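Local coordinates for protein lectin 2 (Agrocybe aegerita, PDB 4TQJ) that binds the non-reducing terminal N-acetylglucosamine of glycans, as a mushroom lectin built as a beta-propeller, at residues K45-N50 and Y83-N88; A102-D107 and H116-A121; D214-D219 and A241-C246; V268-D271 and D275-W278; N380-S383 and K388-P391. The protein carries 1 engineered substitution. One frame throughout, in Å; residues are numbered along the deposited sequence.

Contact 1: residues K45-N50 and Y83-N88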
# COMPACT_ATOMS: atom_id res chain seq x y z
N LYS A 45 -5.44 9.95 -19.16
CA LYS A 45 -5.91 9.91 -20.54
C LYS A 45 -4.74 10.10 -21.50
O LYS A 45 -4.61 11.14 -22.16
CB LYS A 45 -6.99 10.97 -20.79
CG LYS A 45 -8.32 10.63 -20.14
CD LYS A 45 -9.32 11.78 -20.26
CE LYS A 45 -10.72 11.34 -19.84
NZ LYS A 45 -10.76 10.74 -18.48
N ASN A 46 -3.88 9.09 -21.56
CA ASN A 46 -2.70 9.14 -22.38
C ASN A 46 -2.06 7.74 -22.35
O ASN A 46 -2.62 6.83 -21.76
CB ASN A 46 -1.75 10.22 -21.87
CG ASN A 46 -0.90 10.83 -22.98
OD1 ASN A 46 -0.38 10.12 -23.84
ND2 ASN A 46 -0.77 12.15 -22.97
N PHE A 47 -0.90 7.58 -22.99
CA PHE A 47 -0.23 6.28 -23.02
C PHE A 47 -1.10 5.18 -23.62
O PHE A 47 -0.99 4.02 -23.24
CB PHE A 47 0.15 5.86 -21.60
CG PHE A 47 1.09 6.80 -20.93
CD1 PHE A 47 2.43 6.83 -21.29
CD2 PHE A 47 0.65 7.65 -19.92
CE1 PHE A 47 3.32 7.70 -20.66
CE2 PHE A 47 1.53 8.51 -19.29
CZ PHE A 47 2.87 8.53 -19.66
N ALA A 48 -1.95 5.54 -24.58
CA ALA A 48 -2.97 4.61 -25.06
C ALA A 48 -3.13 4.60 -26.58
O ALA A 48 -2.76 5.56 -27.26
CB ALA A 48 -4.30 4.91 -24.39
N GLN A 49 -3.69 3.50 -27.10
CA GLN A 49 -3.96 3.34 -28.52
C GLN A 49 -4.76 4.53 -29.05
O GLN A 49 -4.48 5.06 -30.12
CB GLN A 49 -4.78 2.06 -28.75
CG GLN A 49 -5.08 1.75 -30.21
CD GLN A 49 -3.87 1.20 -30.94
OE1 GLN A 49 -2.87 0.83 -30.33
NE2 GLN A 49 -3.96 1.14 -32.26
N ASN A 50 -5.77 4.94 -28.28
CA ASN A 50 -6.65 6.03 -28.69
C ASN A 50 -6.52 7.28 -27.83
O ASN A 50 -7.43 8.10 -27.80
CB ASN A 50 -8.10 5.55 -28.75
CG ASN A 50 -8.27 4.36 -29.66
OD1 ASN A 50 -7.65 4.30 -30.73
ND2 ASN A 50 -9.09 3.40 -29.25
N TYR A 83 8.29 9.83 -21.26
CA TYR A 83 7.28 10.63 -20.58
C TYR A 83 6.85 9.95 -19.29
O TYR A 83 6.65 8.74 -19.28
CB TYR A 83 6.06 10.81 -21.48
CG TYR A 83 6.35 11.43 -22.82
CD1 TYR A 83 6.14 12.79 -23.04
CD2 TYR A 83 6.81 10.66 -23.88
CE1 TYR A 83 6.39 13.37 -24.27
CE2 TYR A 83 7.07 11.23 -25.12
CZ TYR A 83 6.86 12.59 -25.30
OH TYR A 83 7.11 13.17 -26.53
N VAL A 84 6.69 10.73 -18.22
CA VAL A 84 6.34 10.17 -16.92
C VAL A 84 5.09 10.82 -16.34
O VAL A 84 4.95 12.04 -16.37
CB VAL A 84 7.49 10.36 -15.90
CG1 VAL A 84 7.08 9.86 -14.52
CG2 VAL A 84 8.76 9.68 -16.38
N SER A 85 4.19 10.00 -15.81
CA SER A 85 3.06 10.48 -15.01
C SER A 85 3.27 10.11 -13.55
O SER A 85 3.13 8.95 -13.16
CB SER A 85 1.73 9.91 -15.50
OG SER A 85 1.25 10.63 -16.63
N VAL A 86 3.61 11.11 -12.75
CA VAL A 86 3.93 10.87 -11.36
C VAL A 86 2.72 10.46 -10.52
O VAL A 86 1.69 11.13 -10.53
CB VAL A 86 4.65 12.09 -10.76
CG1 VAL A 86 4.86 11.92 -9.25
CG2 VAL A 86 5.98 12.32 -11.48
N ASN A 87 2.85 9.34 -9.81
CA ASN A 87 1.88 8.91 -8.81
C ASN A 87 1.97 9.80 -7.56
O ASN A 87 2.93 9.71 -6.81
CB ASN A 87 2.19 7.45 -8.44
CG ASN A 87 1.24 6.88 -7.39
OD1 ASN A 87 0.54 7.59 -6.67
ND2 ASN A 87 1.25 5.56 -7.29
N ASN A 88 0.98 10.66 -7.35
CA ASN A 88 1.05 11.64 -6.26
C ASN A 88 0.95 11.02 -4.87
O ASN A 88 0.88 11.73 -3.86
CB ASN A 88 -0.01 12.74 -6.42
CG ASN A 88 -1.32 12.42 -5.69
OD1 ASN A 88 -1.79 11.28 -5.71
ND2 ASN A 88 -1.89 13.42 -5.02
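F47 lies in a G1 beta bulge in the link between two blades of the propeller, and from there its ring reaches strand 82-85 of the following blade at Y83 and S85. The ring meets the strand with its edge. CE2 lies 3.4 Å from S85 OG, which sits in the ring plane, and CE1 stands 3.8 Å from Y83 O, again near that plane. A purely apolar touch joins F47 CE1 to Y83 CB at 4.2 Å. A chi1 of -61° sets CG beside the backbone N, and the far edge of the ring, CE1, CE2 and CZ, reaches the strand. S85 OG is bonded to A94 O, so the ring edge abuts a hydroxyl that already has a partner. The backbone at F47 is held from its own loop: F47 N donates to N46 OD1 over 2.7 Å, in the carbonyl plane and on a lone pair; the C=O...N angle is sharp, 104°, for a bond between neighbouring residues. That same N46 oxygen also takes the indole N-H of W54, whose ring meets F47, while F47 O accepts a bond from R61. Beyond the contact, the F47 side chain touches I74 of the adjacent strand 73-77 and P97, just ahead of strand 98-101, which places it against the second blade's sheet between the two blades.

Contact 2: residues A102-D107 and H116-A121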
# COMPACT_ATOMS: atom_id res chain seq x y z
N ALA A 102 14.95 13.46 -23.72
CA ALA A 102 14.91 13.33 -25.17
C ALA A 102 15.82 12.21 -25.67
O ALA A 102 16.68 12.42 -26.52
CB ALA A 102 15.28 14.67 -25.83
N ASN A 103 15.62 11.00 -25.15
CA ASN A 103 16.37 9.83 -25.58
C ASN A 103 15.52 8.56 -25.40
O ASN A 103 14.44 8.63 -24.82
CB ASN A 103 17.67 9.69 -24.78
CG ASN A 103 18.69 10.79 -25.10
OD1 ASN A 103 18.67 11.85 -24.49
ND2 ASN A 103 19.58 10.52 -26.04
N PHE A 104 16.02 7.43 -25.88
CA PHE A 104 15.34 6.14 -25.70
C PHE A 104 13.97 6.11 -26.38
O PHE A 104 13.08 5.35 -25.99
CB PHE A 104 15.18 5.80 -24.21
CG PHE A 104 16.50 5.67 -23.47
CD1 PHE A 104 17.28 4.52 -23.59
CD2 PHE A 104 16.95 6.68 -22.65
CE1 PHE A 104 18.49 4.41 -22.90
CE2 PHE A 104 18.16 6.58 -21.97
CZ PHE A 104 18.92 5.44 -22.09
N GLY A 105 13.82 6.94 -27.41
CA GLY A 105 12.58 6.98 -28.16
C GLY A 105 12.73 6.45 -29.57
O GLY A 105 13.84 6.25 -30.07
N TYR A 106 11.60 6.20 -30.21
CA TYR A 106 11.57 5.73 -31.59
C TYR A 106 12.24 6.73 -32.52
O TYR A 106 12.94 6.34 -33.45
CB TYR A 106 10.12 5.52 -32.02
CG TYR A 106 9.98 4.83 -33.34
CD1 TYR A 106 9.83 3.45 -33.41
CD2 TYR A 106 10.00 5.55 -34.53
CE1 TYR A 106 9.69 2.81 -34.62
CE2 TYR A 106 9.88 4.91 -35.75
CZ TYR A 106 9.73 3.55 -35.79
OH TYR A 106 9.60 2.92 -37.00
N ASP A 107 11.99 8.02 -32.28
CA ASP A 107 12.57 9.10 -33.07
C ASP A 107 13.80 9.71 -32.40
O ASP A 107 14.57 10.42 -33.03
CB ASP A 107 11.54 10.21 -33.33
CG ASP A 107 10.41 9.77 -34.24
OD1 ASP A 107 10.67 9.04 -35.20
OD2 ASP A 107 9.26 10.19 -33.99
N HIS A 116 15.80 -3.63 -29.80
CA HIS A 116 16.30 -3.16 -28.52
C HIS A 116 15.39 -3.51 -27.34
O HIS A 116 14.21 -3.82 -27.50
CB HIS A 116 16.52 -1.65 -28.58
CG HIS A 116 17.19 -1.20 -29.84
ND1 HIS A 116 16.56 -0.42 -30.79
CD2 HIS A 116 18.44 -1.42 -30.31
CE1 HIS A 116 17.39 -0.19 -31.79
NE2 HIS A 116 18.54 -0.78 -31.52
N LEU A 117 15.98 -3.45 -26.14
CA LEU A 117 15.25 -3.60 -24.89
C LEU A 117 15.42 -2.33 -24.07
O LEU A 117 16.53 -1.82 -23.98
CB LEU A 117 15.81 -4.77 -24.08
CG LEU A 117 15.72 -6.13 -24.78
CD1 LEU A 117 16.67 -7.15 -24.14
CD2 LEU A 117 14.28 -6.61 -24.76
N ARG A 118 14.34 -1.86 -23.45
CA ARG A 118 14.40 -0.73 -22.54
C ARG A 118 13.77 -1.11 -21.21
O ARG A 118 12.63 -1.57 -21.17
CB ARG A 118 13.71 0.49 -23.15
CG ARG A 118 14.60 1.24 -24.16
CD ARG A 118 13.80 2.09 -25.16
NE ARG A 118 13.04 1.28 -26.11
CZ ARG A 118 12.24 1.78 -27.04
NH1 ARG A 118 12.11 3.09 -27.17
NH2 ARG A 118 11.57 0.97 -27.86
N TYR A 119 14.52 -0.93 -20.13
CA TYR A 119 14.09 -1.30 -18.78
C TYR A 119 14.21 -0.10 -17.85
O TYR A 119 14.93 0.85 -18.14
CB TYR A 119 14.99 -2.38 -18.20
CG TYR A 119 14.97 -3.73 -18.88
CD1 TYR A 119 13.80 -4.28 -19.37
CD2 TYR A 119 16.14 -4.48 -18.99
CE1 TYR A 119 13.79 -5.54 -19.98
CE2 TYR A 119 16.14 -5.73 -19.59
CZ TYR A 119 14.98 -6.25 -20.09
OH TYR A 119 14.99 -7.51 -20.66
N LEU A 120 13.52 -0.18 -16.72
CA LEU A 120 13.68 0.78 -15.63
C LEU A 120 14.11 0.03 -14.39
O LEU A 120 13.46 -0.93 -13.99
CB LEU A 120 12.36 1.50 -15.36
CG LEU A 120 11.87 2.32 -16.54
CD1 LEU A 120 10.36 2.58 -16.46
CD2 LEU A 120 12.66 3.61 -16.66
N ALA A 121 15.21 0.47 -13.78
CA ALA A 121 15.78 -0.26 -12.66
C ALA A 121 16.68 0.62 -11.79
O ALA A 121 17.41 1.47 -12.29
CB ALA A 121 16.57 -1.47 -13.18
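F104 and R118 bring the irregular loop 102-107 within 7.6 Å, CA to CA, of strand 117-121, and the loop turns at F104 with left-handed backbone angles that present its carbonyl to the strand. R118 reaches over to meet it. Its chain bends once, at chi3 (-69°), and this kink brings the guanidinium round to the carbonyl: NH1 donates to F104 O over 2.7 Å. The oxygen lies in the guanidinium plane, yet the nitrogen stands 48° above the carbonyl plane, so the bond is short without using a lone-pair direction. Lower down the arginine, CD passes 3.4 Å from the same F104 O and 4.1 Å from F104 CB, which lets the aliphatic part pack against the root of the phenylalanine while CG meets the ring obliquely. G105 CA follows at 4.0 Å from NH1, at the guanidinium edge. Around the pair, R118 also touches W111, V60 and F77, and the F104 ring meets W111 and leans on F77 and I131. Both residues are buried, so a cationic group is held here among aromatic and aliphatic side chains. Across these two segments its partner is a main-chain oxygen and no carboxylate; the charge would be expected to polarise the F104 carbonyl, and the bond fixes the loop to the first strand of the blade that follows.

Contact 3: residues D214-D219 and A241-C246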
# COMPACT_ATOMS: atom_id res chain seq x y z
N ASP A 214 28.25 -22.82 -20.14
CA ASP A 214 28.30 -23.21 -21.55
C ASP A 214 27.06 -24.03 -21.86
O ASP A 214 27.14 -25.22 -22.18
CB ASP A 214 29.56 -24.02 -21.86
CG ASP A 214 30.84 -23.25 -21.57
OD1 ASP A 214 30.81 -22.00 -21.55
OD2 ASP A 214 31.89 -23.89 -21.36
N ASN A 215 25.90 -23.38 -21.74
CA ASN A 215 24.60 -24.03 -21.82
C ASN A 215 23.50 -22.96 -21.79
O ASN A 215 23.79 -21.76 -21.73
CB ASN A 215 24.43 -25.05 -20.68
CG ASN A 215 23.67 -26.31 -21.11
OD1 ASN A 215 22.75 -26.25 -21.92
ND2 ASN A 215 24.07 -27.46 -20.56
N PHE A 216 22.25 -23.40 -21.85
CA PHE A 216 21.11 -22.50 -21.90
C PHE A 216 21.13 -21.54 -23.10
O PHE A 216 20.46 -20.51 -23.08
CB PHE A 216 20.98 -21.69 -20.60
CG PHE A 216 20.75 -22.53 -19.37
CD1 PHE A 216 19.56 -23.21 -19.19
CD2 PHE A 216 21.73 -22.63 -18.39
CE1 PHE A 216 19.34 -23.98 -18.06
CE2 PHE A 216 21.52 -23.40 -17.26
CZ PHE A 216 20.34 -24.08 -17.09
N CYS A 217 21.87 -21.88 -24.15
CA CYS A 217 21.99 -20.97 -25.28
C CYS A 217 21.66 -21.65 -26.61
O CYS A 217 21.68 -22.88 -26.73
CB CYS A 217 23.41 -20.38 -25.35
SG CYS A 217 23.79 -19.29 -23.99
N ILE A 218 21.38 -20.84 -27.61
CA ILE A 218 20.93 -21.37 -28.89
C ILE A 218 21.97 -22.32 -29.51
O ILE A 218 21.62 -23.33 -30.12
CB ILE A 218 20.55 -20.22 -29.84
CG1 ILE A 218 19.94 -20.77 -31.14
CG2 ILE A 218 21.74 -19.27 -30.08
CD1 ILE A 218 19.14 -19.74 -31.88
N ASP A 219 23.26 -22.02 -29.32
CA ASP A 219 24.32 -22.86 -29.85
C ASP A 219 25.16 -23.52 -28.76
O ASP A 219 26.32 -23.86 -28.98
CB ASP A 219 25.20 -22.08 -30.84
CG ASP A 219 24.54 -21.92 -32.17
OD1 ASP A 219 23.63 -22.72 -32.47
OD2 ASP A 219 24.91 -20.99 -32.92
N ALA A 241 20.49 -14.83 -7.71
CA ALA A 241 19.74 -15.46 -8.80
C ALA A 241 20.41 -16.72 -9.37
O ALA A 241 21.57 -16.70 -9.79
CB ALA A 241 19.51 -14.44 -9.91
N ASP A 242 19.67 -17.81 -9.36
CA ASP A 242 20.06 -19.03 -10.07
C ASP A 242 19.46 -19.04 -11.46
O ASP A 242 18.71 -18.13 -11.82
CB ASP A 242 19.63 -20.25 -9.26
CG ASP A 242 20.14 -20.17 -7.84
OD1 ASP A 242 21.34 -20.46 -7.65
OD2 ASP A 242 19.38 -19.78 -6.93
N ILE A 243 19.80 -20.05 -12.25
CA ILE A 243 19.28 -20.12 -13.60
C ILE A 243 18.49 -21.41 -13.83
O ILE A 243 18.90 -22.48 -13.39
CB ILE A 243 20.39 -19.96 -14.64
CG1 ILE A 243 20.91 -18.52 -14.59
CG2 ILE A 243 19.88 -20.29 -16.02
CD1 ILE A 243 22.09 -18.29 -15.46
N ILE A 244 17.34 -21.27 -14.48
CA ILE A 244 16.50 -22.42 -14.77
C ILE A 244 15.85 -22.24 -16.12
O ILE A 244 15.57 -21.12 -16.54
CB ILE A 244 15.45 -22.66 -13.65
CG1 ILE A 244 14.56 -23.87 -13.96
CG2 ILE A 244 14.61 -21.40 -13.42
CD1 ILE A 244 13.77 -24.39 -12.76
N GLY A 245 15.65 -23.34 -16.84
CA GLY A 245 15.08 -23.28 -18.17
C GLY A 245 14.29 -24.54 -18.44
O GLY A 245 14.65 -25.62 -17.98
N CYS A 246 13.20 -24.39 -19.18
CA CYS A 246 12.39 -25.53 -19.58
C CYS A 246 12.82 -25.97 -20.97
O CYS A 246 12.59 -25.26 -21.95
CB CYS A 246 10.91 -25.13 -19.61
SG CYS A 246 10.35 -24.38 -18.07
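F216 keeps CG beside its backbone N (chi1 -62°), and I243 does the same with CG1 (chi1 -69°), which leaves I243 CG2 anti to the backbone N and sets that methyl over the phenyl ring. This is a CH-pi contact of good geometry: CG2 lies 3.8 Å from the ring centroid and only 14° off the normal, close to the middle of one face. Its nearest ring atom is F216 CE2, at 3.7 Å. Further along the strand, F216 CE1 approaches G245 N to 3.9 Å, an oblique approach to the backbone; G245 has no side chain to stand between the ring and the main chain. I244, between the two, directs its side chain to the other side of the strand. The phenylalanine is steadied at its base, where F216 N donates to N215 OD1 over 2.9 Å within the loop; the donor is tilted slightly from the carbonyl plane. N215 OD1 is shared with the indole N-H of W223, and the W223 ring meets F216 in turn. The link between strands 210-213 and 230-233 thus plants its phenylalanine on the next blade of the propeller. There the ring also touches W252 and A254 of strand 251-254 and V265 in the loop ahead of strand 266-269, while F190, on strand 186-190 of the preceding blade, touches both F216 and I243.

Contact 4: residues V268-D271 and D275-W278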
# COMPACT_ATOMS: atom_id res chain seq x y z
N VAL A 268 16.29 -31.22 -13.05
CA VAL A 268 15.67 -31.29 -11.72
C VAL A 268 14.21 -31.72 -11.75
O VAL A 268 13.68 -32.14 -10.73
CB VAL A 268 15.73 -29.93 -11.01
CG1 VAL A 268 17.19 -29.49 -10.79
CG2 VAL A 268 14.96 -28.90 -11.81
N ILE A 269 13.56 -31.57 -12.90
CA ILE A 269 12.15 -31.92 -13.05
C ILE A 269 11.99 -32.52 -14.45
O ILE A 269 12.39 -31.89 -15.44
CB ILE A 269 11.23 -30.69 -12.97
CG1 ILE A 269 11.40 -29.94 -11.66
CG2 ILE A 269 9.77 -31.09 -13.18
CD1 ILE A 269 10.80 -28.55 -11.73
N ASN A 270 11.39 -33.70 -14.54
CA ASN A 270 11.17 -34.31 -15.85
C ASN A 270 9.81 -33.93 -16.45
O ASN A 270 9.05 -34.78 -16.93
CB ASN A 270 11.39 -35.83 -15.82
CG ASN A 270 10.27 -36.59 -15.14
OD1 ASN A 270 9.44 -36.01 -14.43
ND2 ASN A 270 10.23 -37.90 -15.36
N ASP A 271 9.53 -32.63 -16.47
CA ASP A 271 8.28 -32.10 -17.01
C ASP A 271 8.46 -30.64 -17.38
O ASP A 271 9.51 -30.06 -17.13
CB ASP A 271 7.17 -32.22 -15.98
CG ASP A 271 5.84 -32.64 -16.61
OD1 ASP A 271 5.42 -32.04 -17.62
OD2 ASP A 271 5.23 -33.58 -16.08
N ASP A 275 9.35 -32.56 -24.60
CA ASP A 275 9.09 -34.00 -24.58
C ASP A 275 7.73 -34.33 -23.97
O ASP A 275 7.09 -35.31 -24.36
CB ASP A 275 10.21 -34.79 -23.90
CG ASP A 275 11.37 -35.09 -24.84
OD1 ASP A 275 11.26 -34.75 -26.04
OD2 ASP A 275 12.39 -35.65 -24.38
N LYS A 276 7.26 -33.51 -23.03
CA LYS A 276 5.97 -33.77 -22.40
C LYS A 276 4.81 -32.98 -23.01
O LYS A 276 3.70 -32.99 -22.50
CB LYS A 276 6.04 -33.57 -20.89
CG LYS A 276 7.02 -34.52 -20.20
CD LYS A 276 6.31 -35.45 -19.23
CE LYS A 276 7.22 -36.58 -18.77
NZ LYS A 276 7.19 -36.74 -17.29
N GLY A 277 5.09 -32.30 -24.12
CA GLY A 277 4.04 -31.63 -24.87
C GLY A 277 3.87 -30.15 -24.60
O GLY A 277 2.93 -29.54 -25.10
N TRP A 278 4.77 -29.56 -23.81
CA TRP A 278 4.66 -28.15 -23.51
C TRP A 278 5.14 -27.34 -24.70
O TRP A 278 6.27 -27.52 -25.18
CB TRP A 278 5.45 -27.80 -22.25
CG TRP A 278 4.89 -28.46 -21.02
CD1 TRP A 278 5.10 -29.74 -20.62
CD2 TRP A 278 4.03 -27.86 -20.03
NE1 TRP A 278 4.41 -29.99 -19.46
CE2 TRP A 278 3.76 -28.85 -19.07
CE3 TRP A 278 3.46 -26.59 -19.87
CZ2 TRP A 278 2.95 -28.61 -17.94
CZ3 TRP A 278 2.64 -26.35 -18.77
CH2 TRP A 278 2.39 -27.36 -17.82
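N270 O takes the shortest bond here, 2.7 Å from K276 NZ, with the ammonium arriving nearly along the C=O axis at 165°. N270 is the centre of an inverse gamma turn, closed by a weak bond from D271 N to I269 O; it follows a classic beta bulge in which V268 and I269 both face C251, where outer strand 266-269 of this propeller blade gives way to the connecting loop. The turn carries the N270 carbonyl out to the lysine. K276 gets there by a chain bent at chi2 (-117°) and again at chi4, its methylenes running past the turn: CE comes to 3.2 Å from N270 O, and CD passes 3.8 Å from D271 OD2. The same carboxylate oxygen makes only a long salt bridge with the ammonium, 3.9 Å from K276 NZ, so the charge attraction is probably the weaker of the two links. D271 divides its work between its two oxygens. While OD2 looks to the lysine, OD1 faces the indole and stands 3.7 Å from K276 CB, and it accepts a further bond from a residue flanking the segments. W278 is buried, its ring meeting F272 and H283, and the one polar atom of its side chain is satisfied by D271, so the aspartate links the exposed K276 with the buried W278. Carboxylate and indole planes are turned 84° apart. W278 NE1 donates to D271 OD1 over 2.9 Å; the oxygen lies out of the indole plane, and NE1 meets it almost in line with its C-O bond.

Contact 5: residues N380-S383 and K388-P391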
# COMPACT_ATOMS: atom_id res chain seq x y z
N ASN A 380 -15.57 -8.41 -14.26
CA ASN A 380 -15.70 -8.44 -15.72
C ASN A 380 -14.62 -7.60 -16.38
O ASN A 380 -14.29 -7.80 -17.54
CB ASN A 380 -17.06 -7.92 -16.18
CG ASN A 380 -18.20 -8.88 -15.87
OD1 ASN A 380 -18.03 -10.09 -15.91
ND2 ASN A 380 -19.36 -8.32 -15.56
N ASP A 381 -14.06 -6.66 -15.62
CA ASP A 381 -13.07 -5.74 -16.16
C ASP A 381 -11.73 -6.43 -16.44
O ASP A 381 -11.41 -7.46 -15.83
CB ASP A 381 -12.87 -4.57 -15.18
CG ASP A 381 -14.19 -3.88 -14.81
OD1 ASP A 381 -14.99 -3.57 -15.72
OD2 ASP A 381 -14.43 -3.67 -13.60
N PHE A 382 -10.97 -5.85 -17.36
CA PHE A 382 -9.66 -6.34 -17.80
C PHE A 382 -9.69 -7.57 -18.70
O PHE A 382 -8.68 -7.90 -19.33
CB PHE A 382 -8.68 -6.53 -16.64
CG PHE A 382 -8.42 -5.27 -15.86
CD1 PHE A 382 -7.65 -4.26 -16.40
CD2 PHE A 382 -8.96 -5.10 -14.61
CE1 PHE A 382 -7.42 -3.09 -15.70
CE2 PHE A 382 -8.74 -3.94 -13.90
CZ PHE A 382 -7.96 -2.94 -14.44
N SER A 383 -10.83 -8.24 -18.77
CA SER A 383 -11.00 -9.38 -19.68
C SER A 383 -10.90 -8.95 -21.14
O SER A 383 -11.12 -7.79 -21.48
CB SER A 383 -12.33 -10.08 -19.43
OG SER A 383 -13.41 -9.23 -19.77
N LYS A 388 -11.53 -5.36 -26.38
CA LYS A 388 -11.29 -4.25 -25.47
C LYS A 388 -9.89 -4.31 -24.87
O LYS A 388 -9.25 -3.28 -24.64
CB LYS A 388 -12.33 -4.25 -24.36
CG LYS A 388 -12.24 -3.02 -23.47
CD LYS A 388 -13.39 -2.98 -22.46
CE LYS A 388 -13.38 -1.67 -21.70
NZ LYS A 388 -14.46 -1.67 -20.66
N TRP A 389 -9.41 -5.53 -24.62
CA TRP A 389 -8.06 -5.68 -24.11
C TRP A 389 -7.17 -6.55 -25.00
O TRP A 389 -6.40 -7.38 -24.51
CB TRP A 389 -8.10 -6.20 -22.68
CG TRP A 389 -8.55 -5.14 -21.72
CD1 TRP A 389 -9.82 -4.93 -21.24
CD2 TRP A 389 -7.73 -4.12 -21.15
NE1 TRP A 389 -9.83 -3.84 -20.40
CE2 TRP A 389 -8.56 -3.33 -20.32
CE3 TRP A 389 -6.38 -3.80 -21.25
CZ2 TRP A 389 -8.07 -2.24 -19.60
CZ3 TRP A 389 -5.90 -2.72 -20.54
CH2 TRP A 389 -6.74 -1.96 -19.72
N ALA A 390 -7.29 -6.34 -26.30
CA ALA A 390 -6.48 -7.08 -27.26
C ALA A 390 -5.01 -6.79 -27.00
O ALA A 390 -4.62 -5.65 -26.80
CB ALA A 390 -6.84 -6.70 -28.69
N PRO A 391 -4.18 -7.85 -27.01
CA PRO A 391 -2.72 -7.79 -26.84
C PRO A 391 -2.06 -6.94 -27.91
O PRO A 391 -0.98 -6.41 -27.67
CB PRO A 391 -2.31 -9.26 -26.97
CG PRO A 391 -3.50 -10.01 -26.46
CD PRO A 391 -4.69 -9.23 -26.96
O HOH W 1 -12.29 -3.48 -18.47
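Just after K388, W389 lays its indole against F382 and S383 of the type II beta turn N380-S383. Both segments belong to the link from outer strand 376-379 of one propeller blade to strand 395-399, which joins the blade closing the ring. The K388 ammonium, NZ, remains 5.3 Å from D381 OD1, a separation at which the opposite charges probably attract only weakly. W389 does most of the work. Its five-membered ring lies under F382 CA, a CH-pi contact of 3.9 Å to the centroid and 23° off the normal. F382 is the third residue of the turn and has the positive phi of a type II turn; its CA faces the indole. The edge of the same indole is used differently: W389 CD1 sits 3.2 Å from S383 O, near the ring plane. The two aromatic side chains run side by side, pointing the same way, with F382 CD1 over the rim of the indole, 3.8 Å from W389 CZ2, and the ring planes inclined at 44°. Both touch V30 of strand 28-32. Past the ring, W389 O accepts from R339, and A390 O is bonded to T393 and T394 as the chain moves on. In the turn, S383 OG donates to N380 O over 2.8 Å and is also bonded to S385. One water joins the parts, accepting from F382 N at 2.9 Å and from W389 NE1 at 3.1 Å.

From the N terminus the five contacts close one after another, none nesting within or crossing the next. Contact 1 ties the link after strand 41-44 to strand 82-85 of the following sheet. Contact 2 then closes a short loop onto strand 117-121, its centre about 16 Å from that of contact 1. Contact 3 repeats the idea farther round the ring, on the opposite side of the chain's centre from contact 1, setting a link on strand 242-246. Contact 4 closes a tight loop leaving strand 266-269 of that same sheet. Contact 5 secures the last link before strand 395-399, which completes the first blade, and its centre returns to about 18 Å from the centre of contact 1.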